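PDB 3FFR: phosphoserine aminotransferase SerC from Cytophaga hutchinsonii ATCC 33406, which probably catalyses the pyridoxal-phosphate-dependent transfer of an amino group from glutamate to 3-phosphohydroxypyruvate, yielding phosphoserine for serine biosynthesis. Local coordinates for residues 87-92 with 153-158; 17-22 with 193-198; 275-280 with 345-350; 118-123 with 145-150. One frame throughout, in Å; residues are numbered along the deposited sequence.

Contact 1: 87-92 with 153-158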
# COMPACT_ATOMS: atom_id res chain seq x y z
N PHE A 87 -16.99 12.41 -16.12
CA PHE A 87 -16.98 12.04 -17.57
C PHE A 87 -15.75 11.19 -17.80
O PHE A 87 -14.64 11.55 -17.37
CB PHE A 87 -16.93 13.32 -18.42
CG PHE A 87 -16.74 13.09 -19.90
CD1 PHE A 87 -15.48 12.91 -20.43
CD2 PHE A 87 -17.82 13.08 -20.74
CE1 PHE A 87 -15.32 12.69 -21.77
CE2 PHE A 87 -17.66 12.87 -22.11
CZ PHE A 87 -16.42 12.67 -22.61
N HIS A 88 -15.94 10.05 -18.48
CA HIS A 88 -14.86 9.13 -18.75
C HIS A 88 -14.77 8.69 -20.20
O HIS A 88 -15.77 8.35 -20.79
CB HIS A 88 -15.07 7.82 -17.93
CG HIS A 88 -15.16 8.03 -16.44
ND1 HIS A 88 -14.17 7.59 -15.57
CD2 HIS A 88 -16.10 8.64 -15.68
CE1 HIS A 88 -14.51 7.95 -14.34
NE2 HIS A 88 -15.67 8.58 -14.38
N CYS A 89 -13.56 8.68 -20.74
CA CYS A 89 -13.28 8.03 -22.03
C CYS A 89 -12.96 6.57 -21.73
O CYS A 89 -12.00 6.27 -21.02
CB CYS A 89 -12.09 8.68 -22.76
SG CYS A 89 -12.55 10.23 -23.58
N VAL A 90 -13.78 5.68 -22.28
CA VAL A 90 -13.66 4.24 -22.01
C VAL A 90 -13.41 3.45 -23.29
O VAL A 90 -14.20 3.53 -24.23
CB VAL A 90 -14.95 3.71 -21.32
CG1 VAL A 90 -14.93 2.16 -21.18
CG2 VAL A 90 -15.14 4.41 -19.95
N ASN A 91 -12.30 2.71 -23.30
CA ASN A 91 -11.94 1.91 -24.48
C ASN A 91 -11.27 0.60 -24.16
O ASN A 91 -10.69 -0.08 -25.01
CB ASN A 91 -11.10 2.70 -25.49
CG ASN A 91 -9.73 3.06 -24.96
OD1 ASN A 91 -9.48 2.99 -23.75
ND2 ASN A 91 -8.82 3.41 -25.86
N GLY A 92 -11.32 0.24 -22.89
CA GLY A 92 -10.72 -1.02 -22.46
C GLY A 92 -10.97 -1.29 -21.00
O GLY A 92 -11.70 -0.56 -20.31
N ASN A 153 -4.74 17.23 -25.11
CA ASN A 153 -4.74 18.68 -25.02
C ASN A 153 -6.00 19.34 -25.56
O ASN A 153 -6.22 20.53 -25.34
CB ASN A 153 -3.52 19.29 -25.73
CG ASN A 153 -2.23 19.11 -24.95
OD1 ASN A 153 -2.25 18.74 -23.78
ND2 ASN A 153 -1.10 19.39 -25.60
N THR A 154 -6.80 18.56 -26.27
CA THR A 154 -8.02 19.11 -26.88
C THR A 154 -9.17 19.19 -25.90
O THR A 154 -10.18 19.83 -26.16
CB THR A 154 -8.53 18.29 -28.07
OG1 THR A 154 -8.95 16.98 -27.65
CG2 THR A 154 -7.47 18.20 -29.17
N PHE A 155 -9.01 18.55 -24.76
CA PHE A 155 -10.13 18.50 -23.77
C PHE A 155 -10.35 19.74 -22.93
O PHE A 155 -11.48 20.04 -22.55
CB PHE A 155 -10.03 17.25 -22.90
CG PHE A 155 -10.49 15.99 -23.60
CD1 PHE A 155 -9.64 15.30 -24.44
CD2 PHE A 155 -11.80 15.56 -23.49
CE1 PHE A 155 -10.06 14.17 -25.11
CE2 PHE A 155 -12.23 14.44 -24.18
CZ PHE A 155 -11.36 13.75 -24.99
N ARG A 156 -9.29 20.49 -22.69
CA ARG A 156 -9.40 21.66 -21.83
C ARG A 156 -10.47 22.61 -22.25
O ARG A 156 -11.23 23.12 -21.44
CB ARG A 156 -8.11 22.47 -21.70
CG ARG A 156 -8.48 23.81 -21.08
CD ARG A 156 -9.54 23.54 -20.01
NE ARG A 156 -8.89 22.85 -18.92
CZ ARG A 156 -9.43 21.99 -18.04
NH1 ARG A 156 -10.70 21.61 -18.07
NH2 ARG A 156 -8.62 21.49 -17.15
N ASP A 157 -10.56 22.87 -23.55
CA ASP A 157 -11.54 23.85 -24.03
C ASP A 157 -12.95 23.32 -24.15
O ASP A 157 -13.88 24.10 -24.30
CB ASP A 157 -11.08 24.47 -25.34
CG ASP A 157 -9.99 25.51 -25.13
OD1 ASP A 157 -9.66 25.87 -23.96
OD2 ASP A 157 -9.47 25.99 -26.16
N LYS A 158 -13.10 22.01 -24.08
CA LYS A 158 -14.43 21.38 -24.17
C LYS A 158 -15.26 21.58 -22.90
O LYS A 158 -16.49 21.54 -22.92
CB LYS A 158 -14.30 19.89 -24.47
CG LYS A 158 -13.63 19.59 -25.79
CD LYS A 158 -13.62 18.08 -26.02
CE LYS A 158 -12.81 17.67 -27.24
NZ LYS A 158 -13.34 18.23 -28.51

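Contact 2: 17-22 with 193-198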
# COMPACT_ATOMS: atom_id res chain seq x y z
N PRO A 17 17.30 -1.89 -13.88
CA PRO A 17 18.51 -2.68 -13.65
C PRO A 17 19.30 -2.36 -12.40
O PRO A 17 20.09 -3.18 -11.92
CB PRO A 17 19.34 -2.43 -14.93
CG PRO A 17 18.80 -1.22 -15.52
CD PRO A 17 17.34 -1.17 -15.16
N THR A 18 19.08 -1.18 -11.87
CA THR A 18 19.82 -0.77 -10.66
C THR A 18 19.13 -1.13 -9.36
O THR A 18 19.65 -0.92 -8.27
CB THR A 18 20.05 0.74 -10.65
OG1 THR A 18 18.77 1.41 -10.75
CG2 THR A 18 20.95 1.16 -11.82
N VAL A 19 17.90 -1.64 -9.48
CA VAL A 19 17.09 -1.90 -8.30
C VAL A 19 17.77 -2.86 -7.36
O VAL A 19 17.75 -2.65 -6.13
CB VAL A 19 15.64 -2.34 -8.64
CG1 VAL A 19 14.91 -2.90 -7.41
CG2 VAL A 19 14.85 -1.15 -9.21
N ARG A 20 18.40 -3.90 -7.88
CA ARG A 20 19.05 -4.87 -6.97
C ARG A 20 20.06 -4.19 -6.06
O ARG A 20 20.04 -4.38 -4.83
CB ARG A 20 19.71 -6.02 -7.74
CG ARG A 20 20.32 -7.06 -6.84
CD ARG A 20 20.99 -8.19 -7.61
NE ARG A 20 21.37 -9.20 -6.62
CZ ARG A 20 20.66 -10.30 -6.35
NH1 ARG A 20 19.58 -10.60 -7.08
NH2 ARG A 20 21.09 -11.12 -5.39
N GLN A 21 20.93 -3.39 -6.64
CA GLN A 21 21.94 -2.76 -5.78
C GLN A 21 21.31 -1.73 -4.86
O GLN A 21 21.73 -1.64 -3.69
CB GLN A 21 23.16 -2.22 -6.55
CG GLN A 21 24.23 -1.64 -5.58
CD GLN A 21 24.62 -2.58 -4.40
OE1 GLN A 21 25.14 -3.68 -4.61
NE2 GLN A 21 24.41 -2.10 -3.16
N HIS A 22 20.28 -1.03 -5.32
CA HIS A 22 19.59 -0.06 -4.45
C HIS A 22 18.89 -0.72 -3.30
O HIS A 22 18.81 -0.15 -2.20
CB HIS A 22 18.60 0.83 -5.22
CG HIS A 22 19.25 1.74 -6.22
ND1 HIS A 22 20.37 2.50 -5.93
CD2 HIS A 22 18.89 2.05 -7.48
CE1 HIS A 22 20.68 3.21 -7.00
NE2 HIS A 22 19.80 2.97 -7.95
N PHE A 193 8.31 2.56 -14.24
CA PHE A 193 9.30 2.94 -13.20
C PHE A 193 10.13 1.76 -12.71
O PHE A 193 11.16 1.95 -12.03
CB PHE A 193 8.69 3.82 -12.10
CG PHE A 193 8.48 5.23 -12.56
CD1 PHE A 193 9.50 6.15 -12.49
CD2 PHE A 193 7.28 5.63 -13.11
CE1 PHE A 193 9.32 7.45 -12.95
CE2 PHE A 193 7.09 6.95 -13.57
CZ PHE A 193 8.11 7.85 -13.48
N GLY A 194 9.72 0.55 -13.08
CA GLY A 194 10.54 -0.64 -12.84
C GLY A 194 10.79 -1.05 -11.40
O GLY A 194 11.88 -1.56 -11.04
N LEU A 195 9.80 -0.79 -10.55
CA LEU A 195 9.88 -1.15 -9.15
C LEU A 195 8.93 -2.30 -8.86
O LEU A 195 7.99 -2.54 -9.61
CB LEU A 195 9.50 0.04 -8.23
CG LEU A 195 10.32 1.32 -8.31
CD1 LEU A 195 9.98 2.23 -7.08
CD2 LEU A 195 11.82 1.05 -8.39
N PRO A 196 9.15 -3.02 -7.73
CA PRO A 196 8.10 -3.93 -7.31
C PRO A 196 6.82 -3.14 -7.03
O PRO A 196 6.87 -1.99 -6.68
CB PRO A 196 8.62 -4.49 -5.99
CG PRO A 196 10.08 -4.38 -6.09
CD PRO A 196 10.27 -3.02 -6.77
N ALA A 197 5.67 -3.78 -7.20
CA ALA A 197 4.41 -3.11 -6.88
C ALA A 197 4.37 -2.78 -5.36
O ALA A 197 5.02 -3.44 -4.54
CB ALA A 197 3.19 -3.95 -7.32
N GLY A 198 3.56 -1.77 -5.05
CA GLY A 198 3.33 -1.28 -3.70
C GLY A 198 3.42 0.22 -3.51
O GLY A 198 3.52 0.70 -2.39

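Contact 3: 275-280 with 345-350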
# COMPACT_ATOMS: atom_id res chain seq x y z
N ALA A 275 10.78 0.39 -29.70
CA ALA A 275 9.45 0.20 -30.31
C ALA A 275 9.61 -0.01 -31.82
O ALA A 275 8.94 -0.85 -32.43
CB ALA A 275 8.52 1.42 -30.01
N ALA A 276 10.54 0.73 -32.39
CA ALA A 276 10.77 0.66 -33.84
C ALA A 276 11.28 -0.73 -34.24
O ALA A 276 10.90 -1.29 -35.29
CB ALA A 276 11.72 1.78 -34.29
N LEU A 277 12.13 -1.30 -33.41
CA LEU A 277 12.66 -2.66 -33.67
C LEU A 277 11.53 -3.67 -33.72
O LEU A 277 11.43 -4.51 -34.63
CB LEU A 277 13.65 -3.11 -32.59
CG LEU A 277 15.07 -2.62 -32.60
CD1 LEU A 277 15.85 -3.30 -31.44
CD2 LEU A 277 15.74 -2.94 -33.96
N ILE A 278 10.66 -3.57 -32.71
CA ILE A 278 9.53 -4.47 -32.55
C ILE A 278 8.52 -4.29 -33.67
O ILE A 278 8.08 -5.27 -34.31
CB ILE A 278 8.82 -4.30 -31.15
CG1 ILE A 278 9.76 -4.67 -30.00
CG2 ILE A 278 7.48 -5.09 -31.10
CD1 ILE A 278 9.27 -4.20 -28.59
N ASN A 279 8.21 -3.04 -33.97
CA ASN A 279 7.17 -2.73 -34.95
C ASN A 279 7.62 -3.07 -36.36
O ASN A 279 6.83 -3.50 -37.19
CB ASN A 279 6.70 -1.27 -34.79
CG ASN A 279 5.91 -1.08 -33.52
OD1 ASN A 279 5.21 -2.00 -33.07
ND2 ASN A 279 5.97 0.14 -32.94
N THR A 280 8.90 -2.90 -36.61
CA THR A 280 9.46 -3.24 -37.94
C THR A 280 9.28 -4.73 -38.21
O THR A 280 8.97 -5.16 -39.33
CB THR A 280 10.96 -2.83 -38.03
OG1 THR A 280 11.04 -1.40 -38.00
CG2 THR A 280 11.58 -3.35 -39.37
N HIS A 345 13.85 -2.35 -19.79
CA HIS A 345 14.22 -3.22 -20.93
C HIS A 345 15.24 -2.51 -21.79
O HIS A 345 15.01 -1.40 -22.25
CB HIS A 345 12.97 -3.56 -21.77
CG HIS A 345 11.89 -4.22 -20.97
ND1 HIS A 345 10.71 -3.57 -20.63
CD2 HIS A 345 11.81 -5.46 -20.43
CE1 HIS A 345 9.97 -4.38 -19.89
NE2 HIS A 345 10.61 -5.53 -19.76
N SER A 346 16.40 -3.12 -21.97
CA SER A 346 17.44 -2.50 -22.78
C SER A 346 17.26 -2.81 -24.25
O SER A 346 16.57 -3.76 -24.65
CB SER A 346 18.82 -2.99 -22.39
OG SER A 346 18.94 -4.38 -22.66
N LEU A 347 17.94 -2.01 -25.03
CA LEU A 347 17.97 -2.16 -26.48
C LEU A 347 18.47 -3.56 -26.82
O LEU A 347 17.92 -4.25 -27.69
CB LEU A 347 18.88 -1.11 -27.11
CG LEU A 347 18.96 -1.12 -28.64
CD1 LEU A 347 17.58 -0.87 -29.24
CD2 LEU A 347 19.96 -0.06 -29.12
N GLU A 348 19.48 -4.02 -26.08
CA GLU A 348 20.04 -5.33 -26.42
C GLU A 348 19.06 -6.43 -26.09
O GLU A 348 18.98 -7.39 -26.84
CB GLU A 348 21.41 -5.60 -25.79
CG GLU A 348 21.99 -6.97 -26.20
CD GLU A 348 21.87 -7.28 -27.71
OE1 GLU A 348 22.32 -6.46 -28.56
OE2 GLU A 348 21.35 -8.37 -28.06
N GLN A 349 18.32 -6.26 -25.01
CA GLN A 349 17.30 -7.25 -24.62
C GLN A 349 16.19 -7.33 -25.69
O GLN A 349 15.77 -8.42 -26.09
CB GLN A 349 16.70 -6.92 -23.25
CG GLN A 349 17.66 -7.23 -22.09
CD GLN A 349 17.18 -6.69 -20.75
OE1 GLN A 349 16.53 -5.66 -20.69
NE2 GLN A 349 17.56 -7.38 -19.65
N VAL A 350 15.75 -6.17 -26.17
CA VAL A 350 14.69 -6.12 -27.18
C VAL A 350 15.20 -6.71 -28.50
O VAL A 350 14.48 -7.45 -29.19
CB VAL A 350 14.11 -4.69 -27.36
CG1 VAL A 350 13.18 -4.63 -28.55
CG2 VAL A 350 13.35 -4.28 -26.08

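Contact 4: 118-123 with 145-150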
# COMPACT_ATOMS: atom_id res chain seq x y z
N LYS A 118 -9.61 0.09 -30.27
CA LYS A 118 -9.72 1.42 -30.88
C LYS A 118 -9.51 2.56 -29.90
O LYS A 118 -9.56 2.40 -28.69
CB LYS A 118 -11.07 1.58 -31.60
CG LYS A 118 -11.19 0.69 -32.81
CD LYS A 118 -12.51 0.78 -33.44
CE LYS A 118 -12.52 0.00 -34.76
NZ LYS A 118 -13.85 0.10 -35.41
N GLY A 119 -9.30 3.72 -30.49
CA GLY A 119 -9.09 4.94 -29.72
C GLY A 119 -10.09 6.01 -30.06
O GLY A 119 -11.16 5.75 -30.64
N PHE A 120 -9.73 7.24 -29.70
CA PHE A 120 -10.60 8.41 -29.80
C PHE A 120 -10.14 9.47 -30.78
O PHE A 120 -8.94 9.67 -31.00
CB PHE A 120 -10.74 9.05 -28.40
CG PHE A 120 -11.40 8.14 -27.41
CD1 PHE A 120 -12.78 8.02 -27.38
CD2 PHE A 120 -10.64 7.36 -26.55
CE1 PHE A 120 -13.38 7.14 -26.48
CE2 PHE A 120 -11.25 6.48 -25.67
CZ PHE A 120 -12.61 6.39 -25.64
N TYR A 121 -11.14 10.16 -31.33
CA TYR A 121 -10.95 11.24 -32.32
C TYR A 121 -11.65 12.46 -31.74
O TYR A 121 -12.87 12.60 -31.84
CB TYR A 121 -11.46 10.83 -33.73
CG TYR A 121 -10.73 9.58 -34.14
CD1 TYR A 121 -9.47 9.65 -34.72
CD2 TYR A 121 -11.22 8.34 -33.81
CE1 TYR A 121 -8.76 8.49 -35.02
CE2 TYR A 121 -10.50 7.15 -34.11
CZ TYR A 121 -9.28 7.25 -34.71
OH TYR A 121 -8.55 6.11 -35.01
N PRO A 122 -10.88 13.32 -31.08
CA PRO A 122 -11.45 14.40 -30.29
C PRO A 122 -12.36 15.36 -31.01
O PRO A 122 -13.22 15.95 -30.39
CB PRO A 122 -10.21 15.16 -29.79
CG PRO A 122 -9.15 14.17 -29.74
CD PRO A 122 -9.42 13.22 -30.86
N ALA A 123 -12.15 15.50 -32.29
CA ALA A 123 -12.96 16.46 -33.06
C ALA A 123 -14.44 16.10 -32.92
O ALA A 123 -15.31 16.96 -32.99
CB ALA A 123 -12.54 16.44 -34.53
N VAL A 145 -3.83 0.72 -26.80
CA VAL A 145 -4.19 1.99 -27.40
C VAL A 145 -3.82 3.17 -26.51
O VAL A 145 -4.10 3.19 -25.31
CB VAL A 145 -5.70 2.09 -27.72
CG1 VAL A 145 -6.09 3.53 -28.30
CG2 VAL A 145 -6.14 0.96 -28.73
N SER A 146 -3.17 4.15 -27.11
CA SER A 146 -2.84 5.41 -26.43
C SER A 146 -3.70 6.54 -26.90
O SER A 146 -4.29 6.51 -27.97
CB SER A 146 -1.38 5.81 -26.65
OG SER A 146 -0.44 4.84 -26.17
N MSE A 147 -3.79 7.54 -26.03
CA MSE A 147 -4.36 8.86 -26.36
C MSE A 147 -3.18 9.84 -26.31
O MSE A 147 -2.79 10.30 -25.23
CB MSE A 147 -5.43 9.33 -25.40
CG MSE A 147 -6.01 10.63 -25.87
SE MSE A 147 -7.39 11.36 -24.71
CE MSE A 147 -8.97 10.47 -25.49
N PRO A 148 -2.57 10.14 -27.47
CA PRO A 148 -1.41 11.03 -27.48
C PRO A 148 -1.68 12.39 -26.84
O PRO A 148 -2.80 12.84 -26.80
CB PRO A 148 -1.11 11.18 -28.94
CG PRO A 148 -1.55 9.91 -29.53
CD PRO A 148 -2.84 9.60 -28.82
N VAL A 149 -0.61 13.02 -26.37
CA VAL A 149 -0.72 14.30 -25.67
C VAL A 149 -1.46 15.35 -26.49
O VAL A 149 -2.26 16.11 -25.95
CB VAL A 149 0.67 14.79 -25.17
CG1 VAL A 149 0.62 16.24 -24.65
CG2 VAL A 149 1.18 13.84 -24.04
N GLU A 150 -1.25 15.35 -27.80
CA GLU A 150 -1.90 16.34 -28.65
C GLU A 150 -3.41 16.16 -28.60
O GLU A 150 -4.17 17.13 -28.67
CB GLU A 150 -1.39 16.32 -30.11
CG GLU A 150 -1.62 15.03 -30.87
CD GLU A 150 -1.09 15.09 -32.29
OE1 GLU A 150 -0.70 16.20 -32.73
OE2 GLU A 150 -1.06 14.04 -32.96
O HOH W 1 -7.02 7.41 -28.22

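Contact 1: 87-92 with 153-158
The rings of Phe87 and Phe155 meet obliquely. CE1 of Phe87 lies 4.3 Å from CE2 of Phe155, a loose apolar touch. The third partner is Cys89. Its SG stands 4.0 Å from CZ, the outermost atom of the Phe155 ring. Measured to the ring centroid of Phe155, Cys89 SG is 5.0 Å away and 56° off the ring normal. This is an oblique sulfur-aromatic contact. Phe155 also touches Ile134 and Leu136 of the neighbouring strand 133-137, while Phe87 touches Tyr110 and Glu112 of strand 108-113.

Phe87 and Cys89 are two residues apart on strand 85-90, so both side chains point to the same side of the sheet. Phe155 comes to them from the loop that follows helix 149-152. Its CG is anti to the carbonyl carbon (chi1 -77°), and the ring extends from CB toward the strand. The turn of backbone beneath it is held by a bond from Lys158 N to Phe155 O, 3.0 Å. Further along, Arg156 forms a salt bridge with Asp183, and Lys158 NZ donates to Pro122 O and Ile125 O.

The strand belongs to the seven-stranded mixed sheet of the large domain, a hallmark of fold type I pyridoxal-phosphate enzymes. Phe155 covers part of that sheet. No hydrogen bond crosses between the two segments. The three touching residues are buried, and their contact is wholly apolar apart from the polarisable sulfur. Cohesion here therefore rests on dispersion and exclusion of water; the polar bonds of 153-158 stay within the segment or go to other parts of the chain.

Contact 2: 17-22 with 193-198
Val19 fits against the loop 193-198, which follows the cofactor-bearing Lys191 in this fold type I aminotransferase. The side chain comes from helix 19-28 and leaves the backbone toward the loop. CB itself stays back and the two methyls go on. With chi1 at 167°, CG1 lies opposite the backbone N and CG2 falls beside that N. CG2 does the touching. It lies 3.5 Å from Gly194 O, a van der Waals contact with a backbone carbonyl. CG1 takes the Pro196 side, where Pro196 CD is the nearest ring atom at a looser 4.7 Å.

Gly194 has a positive phi, 66°, which suits glycine. Its backbone is also hydrogen-bonded to that of Tyr16, so the chain leading into 17-22 is tied to the same loop. Val255 of helix 246-262 touches both Val19 and Leu195. The second subunit is close by: Arg20 forms a salt bridge with its Asp28, and Pro196 packs on its Met247.

No hydrogen bond joins the two segments. The side chains of Val19 and Leu195 cross at about a right angle, with Val19 CG2 3.8 Å from Leu195 CD2.

Contact 3: 275-280 with 345-350
The first torsions of Val350 and Ile278 turn their CG1 atoms toward each other. In Val350, chi1 of 171° sets CG1 trans to the backbone N; in Ile278, chi1 of -64° sets CG1 trans to the carbonyl carbon. Val350 CG1 then comes 3.7 Å from Ile278 CG1 and 3.9 Å from Ile278 CD1, the two side chains crossing at about a right angle. Leu277 adds a second point of contact. Its CD1 meets Leu347 CD1 at 3.7 Å, methyl to methyl, and lies 4.2 Å from Val350 CG1.

These side chains join helix 264-284 to the start of helix 347-360. Both helices rest on the five-stranded sheet, Ile278 touching Ile303 and Val350 touching Phe8. The second helix begins with a capping box. Gln349 N donates to Ser346 OG at 3.1 Å, and Ser346 N donates to Gln349 OE1 at 2.8 Å, almost straight at 169°. This fixes the first turn, from which Leu347 and Val350 project.

Between the segments there are only apolar contacts, more buried at Ile278 and Val350 than at the outer Leu347. The capping bonds stay within 345-350, while Lys274 NZ, just before 275-280, donates to His345 O, so polar links flank the hydrocarbon join.

Contact 4: 118-123 with 145-150
Val145 packs against backbone. Its CG1 touches Gly119 CA at 3.6 Å, where glycine presents no side chain. CG1 and CG2 of Val145 both lie 3.7 Å from Lys118 O, so the two methyls share that oxygen. Replacing Val145 by an alanine would remove both methyls and would probably open a gap beside Gly119 CA and Lys118 O, leaving this backbone less firmly held.

The second apolar contact is between side chains. Met147, present as selenomethionine, runs out extended and then bends at its last torsion, chi3 -88°. The bend carries CE to Phe120. There CE lies 3.7 Å from Phe120 CD2 and also 3.7 Å from Phe120 CB, reaching the ring obliquely near its root.

The polar link is made by water. One water accepts from Phe120 N at 3.1 Å and donates to Ser146 O at 2.9 Å. It joins two backbones that form no direct hydrogen bond with each other, and so satisfies a polar atom on each side between the two apolar contacts.

The loop 118-123 lies between strands 108-113 and 133-137 in the chain. The partner segment includes the short, weakly bonded strand at about 145-146 and the start of helix 149-152. Lys118 O accepts from Asn91 ND2, and Tyr121 OH bonds to Asp294. Phe120 and Met147 both touch Cys89 on strand 85-90, and Met147 also touches Ile152 of helix 149-152. Met147 thus ties the contact to both strand 85-90 of the large sheet and helix 149-152.

How the contacts relate
Contacts 1 and 4 form one neighbourhood. Their centres are 9 Å apart, and they touch through hydrogen bonds and packing beside strand 85-90 of the large sheet. Contact 2 lies on the opposite side of the chain's centre from both, and it alone of the four borders the second subunit. Contact 3 joins two helices against the smaller sheet and is only partly buried, whereas the touching residues of contacts 1 and 2 are buried; contact 4 is mostly so, with Lys118 exposed. None has a direct hydrogen bond between its segments. Contact 1 relies on rings and sulfur, contacts 2 and 3 on aliphatic side chains (contact 2 with a carbonyl), and contact 4 adds a bridging water.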